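Local coordinates for uncharacterized protein (Parabacteroides merdae, PDB 4R7F), which is of unknown function but carries a region related to the first domain of type 9 secretion system plug proteins and has three immunoglobulin-like beta-sandwich domains, at residues Tyr53-Val58 with Thr81-Phe86; Thr286-Tyr291 with Leu338-Ser343. All blocks are in the same frame, centred on the assembly; numbering follows the deposited sequence. Where two conformers were deposited one is given.

Overall arrangement
Contacts 1 and 2 are both buried and both join antiparallel strands, yet they share no element: their centres lie about 24 Å apart and their nearest atoms about 7 Å. Contact 1 belongs to the region related to the plug protein's first domain, where the short strand 81-82 meets strand 53-60 through mostly backbone bonds and one tyrosine ring. Contact 2 comes later in the chain, between strands 290-298 and 332-340 of another sheet, and buries more surface, 549 against 324 Å². Its chemistry is richer, with a side-chain amide, two CH-pi contacts and a water. Through Tyr290 and Lys340 it also reaches Asp44 in the region that holds contact 1.

Contact 1: Tyr53-Val58 with Thr81-Phe86; sequences YAYNVV and TTIDDF
Tyr55 lays its ring alongside the side chain of Thr81, the two pointing the same way, with ring atom CE1 3.7 Å from CB of Thr81. Its CG stands between the backbone N and the carbonyl carbon (chi1 64°), a torsion that sets the ring beside Thr81, on the same face of the sheet; CD1 comes 3.8 Å from CG1 of Ile83, whose side chain runs at a slant to that of Tyr55. The O of Thr82 lies at the ring's edge, near its plane.

The backbones pair antiparallel. Tyr55 N bonds to Thr81 O at 3.0 Å, with an N-H...O angle of 147°, while the return bond from Thr81 N to Tyr55 O is weak at 3.5 Å. Between Ala54 and Thr82, a non-hydrogen-bonded pair, the CA atoms close to 4.3 Å. Just beyond it, Ile83 N reaches Tyr53 O at 2.8 Å, extending the ladder by one bond, and CD1 of Ile83 sits 4.1 Å from CB of Tyr53.

Strand 53-60 thus has strand 81-82 along one edge and strand 114-122 along the other, where the backbones of Ala54 and Tyr121 are hydrogen-bonded. The Tyr55 ring packs on Leu101 and Leu103 of strand 96-103, and Thr82 OG1 bonds to Glu123.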
loop_
_atom_site.group_PDB
_atom_site.type_symbol
_atom_site.label_atom_id
_atom_site.label_comp_id
_atom_site.label_asym_id
_atom_site.label_seq_id
_atom_site.Cartn_x
_atom_site.Cartn_y
_atom_site.Cartn_z
ATOM N N TYR A 53 8.553 -20.704 30.689
ATOM C CA TYR A 53 8.835 -19.274 30.617
ATOM C C TYR A 53 7.661 -18.473 31.143
ATOM O O TYR A 53 6.505 -18.820 30.904
ATOM C CB TYR A 53 9.119 -18.811 29.190
ATOM C CG TYR A 53 10.258 -19.499 28.484
ATOM C CD1 TYR A 53 11.579 -19.264 28.844
ATOM C CD2 TYR A 53 10.017 -20.333 27.386
ATOM C CE1 TYR A 53 12.635 -19.880 28.160
ATOM C CE2 TYR A 53 11.063 -20.944 26.693
ATOM C CZ TYR A 53 12.362 -20.728 27.091
ATOM O OH TYR A 53 13.373 -21.373 26.412
ATOM N N ALA A 54 7.981 -17.390 31.841
ATOM C CA ALA A 54 7.004 -16.450 32.346
ATOM C C ALA A 54 7.373 -15.002 31.931
ATOM O O ALA A 54 8.518 -14.718 31.607
ATOM C CB ALA A 54 6.948 -16.571 33.865
ATOM N N TYR A 55 6.420 -14.078 31.968
ATOM C CA TYR A 55 6.705 -12.689 31.552
ATOM C C TYR A 55 6.228 -11.612 32.524
ATOM O O TYR A 55 5.319 -11.844 33.302
ATOM C CB TYR A 55 6.097 -12.421 30.174
ATOM C CG TYR A 55 4.595 -12.496 30.131
ATOM C CD1 TYR A 55 3.956 -13.723 30.006
ATOM C CD2 TYR A 55 3.809 -11.350 30.181
ATOM C CE1 TYR A 55 2.580 -13.817 29.956
ATOM C CE2 TYR A 55 2.420 -11.435 30.119
ATOM C CZ TYR A 55 1.812 -12.681 30.016
ATOM O OH TYR A 55 0.445 -12.827 29.966
ATOM N N ASN A 56 6.889 -10.451 32.464
ATOM C CA ASN A 56 6.444 -9.219 33.101
ATOM C C ASN A 56 6.103 -8.138 32.078
ATOM O O ASN A 56 6.772 -8.003 31.047
ATOM C CB ASN A 56 7.540 -8.616 33.985
ATOM C CG ASN A 56 8.044 -9.569 35.024
ATOM O OD1 ASN A 56 7.300 -10.349 35.620
ATOM N ND2 ASN A 56 9.327 -9.496 35.264
ATOM N N VAL A 57 5.116 -7.316 32.419
ATOM C CA VAL A 57 4.710 -6.187 31.614
ATOM C C VAL A 57 5.328 -4.917 32.199
ATOM O O VAL A 57 5.159 -4.610 33.391
ATOM C CB VAL A 57 3.176 -6.107 31.566
ATOM C CG1 VAL A 57 2.701 -4.986 30.668
ATOM C CG2 VAL A 57 2.623 -7.429 31.064
ATOM N N VAL A 58 6.067 -4.187 31.362
ATOM C CA VAL A 58 6.673 -2.920 31.772
ATOM C C VAL A 58 6.044 -1.801 30.975
ATOM O O VAL A 58 6.048 -1.815 29.742
ATOM C CB VAL A 58 8.192 -2.879 31.562
ATOM C CG1 VAL A 58 8.725 -1.512 31.927
ATOM C CG2 VAL A 58 8.905 -3.943 32.399
ATOM N N THR A 81 3.287 -14.248 34.721
ATOM C CA THR A 81 2.392 -15.220 34.151
ATOM C C THR A 81 3.124 -16.216 33.245
ATOM O O THR A 81 4.059 -15.853 32.527
ATOM C CB THR A 81 1.323 -14.527 33.318
ATOM O OG1 THR A 81 0.805 -13.405 34.048
ATOM C CG2 THR A 81 0.232 -15.524 32.941
ATOM N N THR A 82 2.646 -17.457 33.279
ATOM C CA THR A 82 3.259 -18.513 32.475
ATOM C C THR A 82 2.843 -18.431 30.996
ATOM O O THR A 82 1.762 -17.975 30.626
ATOM C CB THR A 82 3.017 -19.929 33.075
ATOM O OG1 THR A 82 3.491 -19.955 34.422
ATOM C CG2 THR A 82 3.783 -21.010 32.306
ATOM N N ILE A 83 3.780 -18.824 30.136
ATOM C CA ILE A 83 3.528 -18.899 28.698
ATOM C C ILE A 83 3.189 -20.361 28.387
ATOM O O ILE A 83 4.063 -21.245 28.423
ATOM C CB ILE A 83 4.729 -18.380 27.886
ATOM C CG1 ILE A 83 5.044 -16.940 28.313
ATOM C CG2 ILE A 83 4.428 -18.431 26.389
ATOM C CD1 ILE A 83 6.225 -16.312 27.589
ATOM N N ASP A 84 1.900 -20.592 28.132
ATOM C CA ASP A 84 1.361 -21.946 28.049
ATOM C C ASP A 84 1.267 -22.419 26.604
ATOM O O ASP A 84 1.371 -23.596 26.351
ATOM C CB ASP A 84 -0.025 -22.017 28.731
ATOM C CG ASP A 84 0.047 -21.813 30.244
ATOM O OD1 ASP A 84 1.097 -22.138 30.841
ATOM O OD2 ASP A 84 -0.948 -21.338 30.839
ATOM N N ASP A 85 1.091 -21.498 25.652
ATOM C CA ASP A 85 0.818 -21.926 24.274
ATOM C C ASP A 85 2.124 -22.277 23.537
ATOM O O ASP A 85 2.805 -21.415 22.999
ATOM C CB ASP A 85 -0.039 -20.888 23.535
ATOM C CG ASP A 85 -0.396 -21.301 22.088
ATOM O OD1 ASP A 85 0.251 -22.191 21.467
ATOM O OD2 ASP A 85 -1.334 -20.681 21.547
ATOM N N PHE A 86 2.456 -23.558 23.511
ATOM C CA PHE A 86 3.658 -24.018 22.830
ATOM C C PHE A 86 3.522 -25.372 22.157
ATOM O O PHE A 86 2.648 -26.169 22.495
ATOM C CB PHE A 86 4.811 -24.075 23.830
ATOM C CG PHE A 86 4.844 -25.330 24.662
ATOM C CD1 PHE A 86 4.085 -25.432 25.809
ATOM C CD2 PHE A 86 5.662 -26.395 24.306
ATOM C CE1 PHE A 86 4.125 -26.580 26.583
ATOM C CE2 PHE A 86 5.708 -27.554 25.069
ATOM C CZ PHE A 86 4.934 -27.645 26.209
#

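Contact 2: Thr286-Tyr291 with Leu338-Ser343; sequences TEADYY and LLKQGS
With CG anti to its carbonyl carbon (chi1 -68°) and an extended chain beyond, Gln341 carries its amide back to Asp289, while Lys340, its CG anti to the backbone N, runs its methylenes past the ring of Tyr290. Gln341 OE1 accepts Asp289 N at 2.7 Å, in the carbonyl plane on a lone pair, with a nearly straight N-H...O angle of 171°. Gln341 N answers to Asp289 O at 2.9 Å, so two bonds tie the residues in a closed loop. A water donates to both Gln341 OE1 and Glu287 O, giving the amide oxygen a second partner next to the end of helix 284-287. The amide also stacks on the Tyr291 ring, the planes 28° apart, with CG over the same ring.

The Gln341 N to Asp289 O bond continues an antiparallel ladder between strands 290-298 and 332-340, neighbours in a five-stranded mixed sheet: Tyr291 and Leu339 form a hydrogen-bonded pair, Leu339 N to Tyr291 O being 3.0 Å, and Tyr290 with Lys340 the non-hydrogen-bonded one, CA atoms 4.2 Å apart.

On the face of Tyr290 and Lys340, CB of Lys340 lies over the ring, 3.8 Å from its centroid. Tyr290 OH and Lys340 NZ both bond to Asp44, the latter in a salt bridge. Replacing Tyr290 by alanine is likely to leave the lysine methylenes without the ring beside them and Asp44 without its hydroxyl partner. Ala288 CB packs 3.7 Å from Lys340 CG, and Asp289 OD1 accepts Tyr290 N from above the carboxylate plane, while OD2 bonds to Thr93 OG1.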
loop_
_atom_site.group_PDB
_atom_site.type_symbol
_atom_site.label_atom_id
_atom_site.label_comp_id
_atom_site.label_asym_id
_atom_site.label_seq_id
_atom_site.Cartn_x
_atom_site.Cartn_y
_atom_site.Cartn_z
ATOM N N THR A 286 6.422 -24.841 13.396
ATOM C CA THR A 286 6.992 -26.076 13.991
ATOM C C THR A 286 7.699 -27.025 13.001
ATOM O O THR A 286 8.337 -27.991 13.404
ATOM C CB THR A 286 5.910 -26.884 14.729
ATOM O OG1 THR A 286 4.844 -27.179 13.827
ATOM C CG2 THR A 286 5.361 -26.105 15.920
ATOM N N GLU A 287 7.620 -26.733 11.712
ATOM C CA GLU A 287 8.149 -27.622 10.681
ATOM C C GLU A 287 9.403 -27.062 10.000
ATOM O O GLU A 287 10.208 -27.809 9.417
ATOM C CB GLU A 287 7.057 -27.905 9.647
ATOM C CG GLU A 287 5.854 -28.689 10.175
ATOM C CD GLU A 287 4.748 -28.833 9.128
ATOM O OE1 GLU A 287 4.154 -27.828 8.695
ATOM O OE2 GLU A 287 4.472 -29.961 8.716
ATOM N N ALA A 288 9.600 -25.755 10.091
ATOM C CA ALA A 288 10.780 -25.120 9.495
ATOM C C ALA A 288 12.014 -25.439 10.310
ATOM O O ALA A 288 11.982 -25.370 11.542
ATOM C CB ALA A 288 10.580 -23.633 9.428
ATOM N N ASP A 289 13.088 -25.795 9.626
ATOM C CA ASP A 289 14.339 -26.181 10.273
ATOM C C ASP A 289 15.233 -24.928 10.426
ATOM O O ASP A 289 14.893 -23.856 9.911
ATOM C CB ASP A 289 15.024 -27.276 9.405
ATOM C CG ASP A 289 15.995 -28.138 10.188
ATOM O OD1 ASP A 289 16.311 -27.783 11.355
ATOM O OD2 ASP A 289 16.458 -29.167 9.632
ATOM N N TYR A 290 16.364 -25.079 11.120
ATOM C CA TYR A 290 17.317 -24.004 11.375
ATOM C C TYR A 290 18.581 -24.429 10.673
ATOM O O TYR A 290 19.114 -25.498 10.963
ATOM C CB TYR A 290 17.614 -23.795 12.899
ATOM C CG TYR A 290 16.619 -22.878 13.635
ATOM C CD1 TYR A 290 15.446 -23.377 14.199
ATOM C CD2 TYR A 290 16.837 -21.528 13.726
ATOM C CE1 TYR A 290 14.536 -22.553 14.839
ATOM C CE2 TYR A 290 15.928 -20.687 14.361
ATOM C CZ TYR A 290 14.787 -21.191 14.913
ATOM O OH TYR A 290 13.916 -20.332 15.535
ATOM N N TYR A 291 19.061 -23.578 9.764
ATOM C CA TYR A 291 20.270 -23.823 8.997
ATOM C C TYR A 291 21.255 -22.706 9.330
ATOM O O TYR A 291 20.855 -21.636 9.774
ATOM C CB TYR A 291 19.976 -23.831 7.489
ATOM C CG TYR A 291 19.051 -24.943 6.962
ATOM C CD1 TYR A 291 18.574 -25.980 7.780
ATOM C CD2 TYR A 291 18.660 -24.957 5.626
ATOM C CE1 TYR A 291 17.736 -26.976 7.276
ATOM C CE2 TYR A 291 17.837 -25.957 5.120
ATOM C CZ TYR A 291 17.379 -26.967 5.943
ATOM O OH TYR A 291 16.549 -27.947 5.432
ATOM N N LEU A 338 22.592 -18.625 12.416
ATOM C CA LEU A 338 21.602 -19.679 12.457
ATOM C C LEU A 338 20.199 -19.060 12.372
ATOM O O LEU A 338 19.767 -18.332 13.255
ATOM C CB LEU A 338 21.749 -20.486 13.741
ATOM C CG LEU A 338 20.914 -21.769 13.849
ATOM C CD1 LEU A 338 21.543 -22.889 13.032
ATOM C CD2 LEU A 338 20.763 -22.223 15.293
ATOM N N LEU A 339 19.508 -19.426 11.304
ATOM C CA LEU A 339 18.230 -18.888 10.897
ATOM C C LEU A 339 17.248 -20.019 10.552
ATOM O O LEU A 339 17.617 -21.069 9.969
ATOM C CB LEU A 339 18.406 -17.993 9.652
ATOM C CG LEU A 339 19.177 -16.684 9.890
ATOM C CD1 LEU A 339 19.432 -15.945 8.594
ATOM C CD2 LEU A 339 18.420 -15.788 10.846
ATOM N N LYS A 340 16.000 -19.782 10.929
ATOM C CA LYS A 340 14.874 -20.629 10.561
ATOM C C LYS A 340 14.498 -20.376 9.117
ATOM O O LYS A 340 14.459 -19.232 8.644
ATOM C CB LYS A 340 13.699 -20.324 11.473
ATOM C CG LYS A 340 12.574 -21.333 11.474
ATOM C CD LYS A 340 11.465 -20.877 12.431
ATOM C CE LYS A 340 10.514 -22.005 12.782
ATOM N NZ LYS A 340 9.844 -21.784 14.088
ATOM N N GLN A 341 14.219 -21.459 8.417
ATOM C CA GLN A 341 13.860 -21.410 7.012
ATOM C C GLN A 341 12.728 -20.438 6.692
ATOM O O GLN A 341 11.737 -20.369 7.429
ATOM C CB GLN A 341 13.411 -22.784 6.548
ATOM C CG GLN A 341 14.475 -23.831 6.511
ATOM C CD GLN A 341 13.871 -25.149 6.088
ATOM O OE1 GLN A 341 13.225 -25.830 6.892
ATOM N NE2 GLN A 341 14.047 -25.494 4.819
ATOM N N GLY A 342 12.862 -19.757 5.554
ATOM C CA GLY A 342 11.868 -18.789 5.099
ATOM C C GLY A 342 12.418 -17.795 4.074
ATOM O O GLY A 342 13.475 -18.029 3.472
ATOM N N SER A 343 11.686 -16.690 3.889
ATOM C CA SER A 343 12.092 -15.563 3.027
ATOM C C SER A 343 12.554 -14.446 3.912
ATOM O O SER A 343 11.809 -14.010 4.799
ATOM C CB SER A 343 10.926 -15.038 2.167
ATOM O OG SER A 343 10.296 -16.093 1.464
HETATM O O HOH W 1 11.789 -28.322 7.059
#